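PDB 3QFE: putative dihydrodipicolinate synthase family protein from Coccidioides immitis, which is a putative member of the dihydrodipicolinate synthase family, built on a TIM-barrel fold, whose own function is not established. Local coordinates for residues Arg93-Leu96 with Glu97-Asp101. Residues are numbered along the deposited sequence; the frame is centred on the assembly and turned at random. Where two conformers were deposited one is given.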
ATOM      1  N   ARG A  93      16.657  12.626  -9.887  1.00 32.35           N
ATOM      2  CA  ARG A  93      17.184  13.383  -8.769  1.00 31.95           C
ATOM      3  C   ARG A  93      16.197  13.396  -7.595  1.00 31.05           C
ATOM      4  O   ARG A  93      16.567  13.114  -6.454  1.00 31.06           O
ATOM      5  CB  ARG A  93      17.539  14.800  -9.224  1.00 32.98           C
ATOM      6  CG  ARG A  93      17.818  15.788  -8.096  1.00 34.53           C
ATOM      7  CD  ARG A  93      19.295  15.894  -7.757  1.00 35.73           C
ATOM      8  NE  ARG A  93      19.489  17.113  -6.989  1.00 37.93           N
ATOM      9  CZ  ARG A  93      19.521  17.173  -5.661  1.00 39.65           C
ATOM     10  NH1 ARG A  93      19.415  16.063  -4.919  1.00 40.49           N
ATOM     11  NH2 ARG A  93      19.665  18.350  -5.069  1.00 38.37           N
ATOM     12  N   GLN A  94      14.936  13.696  -7.880  1.00 30.85           N
ATOM     13  CA  GLN A  94      13.903  13.707  -6.845  1.00 29.39           C
ATOM     14  C   GLN A  94      13.693  12.340  -6.243  1.00 28.85           C
ATOM     15  O   GLN A  94      13.586  12.218  -5.032  1.00 29.22           O
ATOM     16  CB  GLN A  94      12.592  14.208  -7.412  1.00 29.61           C
ATOM     17  CG  GLN A  94      12.559  15.674  -7.735  1.00 29.36           C
ATOM     18  CD  GLN A  94      11.404  15.990  -8.644  1.00 33.12           C
ATOM     19  OE1 GLN A  94      10.950  15.125  -9.415  1.00 34.58           O
ATOM     20  NE2 GLN A  94      10.929  17.231  -8.590  1.00 28.73           N
ATOM     21  N   VAL A  95      13.653  11.305  -7.080  1.00 29.54           N
ATOM     22  CA  VAL A  95      13.506   9.934  -6.592  1.00 28.69           C
ATOM     23  C   VAL A  95      14.647   9.524  -5.660  1.00 28.73           C
ATOM     24  O   VAL A  95      14.381   8.970  -4.594  1.00 28.16           O
ATOM     25  CB  VAL A  95      13.308   8.900  -7.753  1.00 29.91           C
ATOM     26  CG1 VAL A  95      13.273   7.433  -7.213  1.00 27.15           C
ATOM     27  CG2 VAL A  95      12.001   9.213  -8.512  1.00 29.17           C
ATOM     28  N   LEU A  96      15.896   9.845  -6.024  1.00 29.48           N
ATOM     29  CA  LEU A  96      17.042   9.512  -5.165  1.00 29.72           C
ATOM     30  C   LEU A  96      17.048  10.267  -3.844  1.00 29.58           C
ATOM     31  O   LEU A  96      17.401   9.714  -2.806  1.00 29.96           O
ATOM     32  CB  LEU A  96      18.368   9.701  -5.903  1.00 30.56           C
ATOM     33  CG  LEU A  96      18.571   8.633  -6.969  1.00 32.02           C
ATOM     34  CD1 LEU A  96      19.842   8.953  -7.731  1.00 33.31           C
ATOM     35  CD2 LEU A  96      18.592   7.191  -6.377  1.00 28.89           C
ATOM     36  N   GLU A  97      16.648  11.531  -3.873  1.00 29.66           N
ATOM     37  CA  GLU A  97      16.504  12.290  -2.639  1.00 29.68           C
ATOM     38  C   GLU A  97      15.443  11.646  -1.710  1.00 28.81           C
ATOM     39  O   GLU A  97      15.721  11.409  -0.520  1.00 27.99           O
ATOM     40  CB  GLU A  97      16.186  13.756  -2.963  1.00 30.37           C
ATOM     41  CG  GLU A  97      15.870  14.620  -1.756  1.00 32.86           C
ATOM     42  CD  GLU A  97      15.715  16.094  -2.135  1.00 39.00           C
ATOM     43  OE1 GLU A  97      14.565  16.549  -2.427  1.00 40.32           O
ATOM     44  OE2 GLU A  97      16.754  16.777  -2.155  1.00 37.93           O
ATOM     45  N   HIS A  98      14.257  11.331  -2.255  1.00 27.82           N
ATOM     46  CA  HIS A  98      13.244  10.604  -1.485  1.00 27.24           C
ATOM     47  C   HIS A  98      13.758   9.280  -0.958  1.00 27.39           C
ATOM     48  O   HIS A  98      13.544   8.957   0.217  1.00 26.95           O
ATOM     49  CB  HIS A  98      12.004  10.313  -2.316  1.00 27.54           C
ATOM     50  CG  HIS A  98      11.221  11.529  -2.679  1.00 27.78           C
ATOM     51  ND1 HIS A  98      10.308  11.538  -3.709  1.00 28.96           N
ATOM     52  CD2 HIS A  98      11.206  12.774  -2.145  1.00 27.81           C
ATOM     53  CE1 HIS A  98       9.757  12.738  -3.790  1.00 28.14           C
ATOM     54  NE2 HIS A  98      10.304  13.511  -2.869  1.00 28.27           N
ATOM     55  N   ILE A  99      14.430   8.507  -1.817  1.00 27.41           N
ATOM     56  CA  ILE A  99      14.973   7.240  -1.359  1.00 27.65           C
ATOM     57  C   ILE A  99      15.950   7.411  -0.184  1.00 28.41           C
ATOM     58  O   ILE A  99      15.797   6.751   0.840  1.00 27.73           O
ATOM     59  CB  ILE A  99      15.627   6.433  -2.509  1.00 28.51           C
ATOM     60  CG1 ILE A  99      14.546   5.913  -3.485  1.00 26.62           C
ATOM     61  CG2 ILE A  99      16.443   5.289  -1.929  1.00 28.06           C
ATOM     62  CD1 ILE A  99      15.126   5.221  -4.765  1.00 27.01           C
ATOM     63  N   ASN A 100      16.924   8.313  -0.328  1.00 29.05           N
ATOM     64  CA  ASN A 100      17.871   8.559   0.737  0.60 30.19           C
ATOM     65  C   ASN A 100      17.197   9.056   2.016  1.00 30.34           C
ATOM     66  O   ASN A 100      17.573   8.648   3.111  1.00 31.27           O
ATOM     67  CB  ASN A 100      18.996   9.484   0.248  0.60 30.55           C
ATOM     68  CG  ASN A 100      20.000   8.740  -0.623  0.60 31.50           C
ATOM     69  OD1 ASN A 100      20.555   7.716  -0.212  0.60 33.03           O
ATOM     70  ND2 ASN A 100      20.208   9.220  -1.832  0.60 30.73           N
ATOM     71  N   ASP A 101      16.192   9.919   1.866  1.00 30.32           N
ATOM     72  CA  ASP A 101      15.396  10.355   3.015  1.00 31.27           C
ATOM     73  C   ASP A 101      14.735   9.154   3.676  1.00 30.87           C
ATOM     74  O   ASP A 101      14.762   9.051   4.907  1.00 31.67           O
ATOM     75  CB  ASP A 101      14.318  11.364   2.608  1.00 31.48           C
ATOM     76  CG  ASP A 101      14.903  12.728   2.254  1.00 34.57           C
ATOM     77  OD1 ASP A 101      16.111  12.962   2.489  1.00 35.55           O
ATOM     78  OD2 ASP A 101      14.145  13.568   1.740  1.00 36.87           O
TER
HETATM   79  O   HOH W   1      19.052  16.102  -1.770  1.00 44.23           O
HETATM   80  O   HOH W   2      12.657  15.304  -3.823  1.00 40.28           O
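Arg93 and Glu97 pair one turn apart on the outer side of a helix. Their salt bridge is long, with Arg93 NH1 3.9 Å from Glu97 OE2. The carboxylate oxygen lies well out of the guanidinium plane, and the two flat groups stand 79° apart. No N-H points at the oxygen, so the direct attraction is one of charge. A water lies in plane at the guanidinium edge, where it accepts from Arg93 NH1 at 3.2 Å. It is modelled only 2.4 Å from Glu97 OE2, too close for a bridge between the two side chains to be taken at face value. The bend of the arginine chain at chi2 (94°) carries NH1 along the helix toward the acid. A second water donates to Glu97 OE1 and, weakly, to Gln94 O.

Gln94 O also takes the backbone N-H of His98 at 3.0 Å, nearly straight at 176°. The same oxygen lies over one face of the His98 imidazole, offset toward the rim, 3.4 Å from CG.

All this belongs to helix 92-105, which links parallel strands 83-86 and 109-112 in a beta-alpha-beta unit of the TIM barrel. On its inner side Val95 CG1 meets Ile99 CD1 at 3.8 Å. Leu96 CD2 approaches the same methyl more loosely, at 4.3 Å. Val95 packs onto Val112 of strand 109-112 and Phe130 of helix 124-137, Ile99 onto Val110 and Val134 of the same two elements.

Further out, His98 ND1 is hydrogen-bonded to Val87 O, which probably helps set the rotation of the ring. Gln94 OE1 turns back to the backbone N of Ser91.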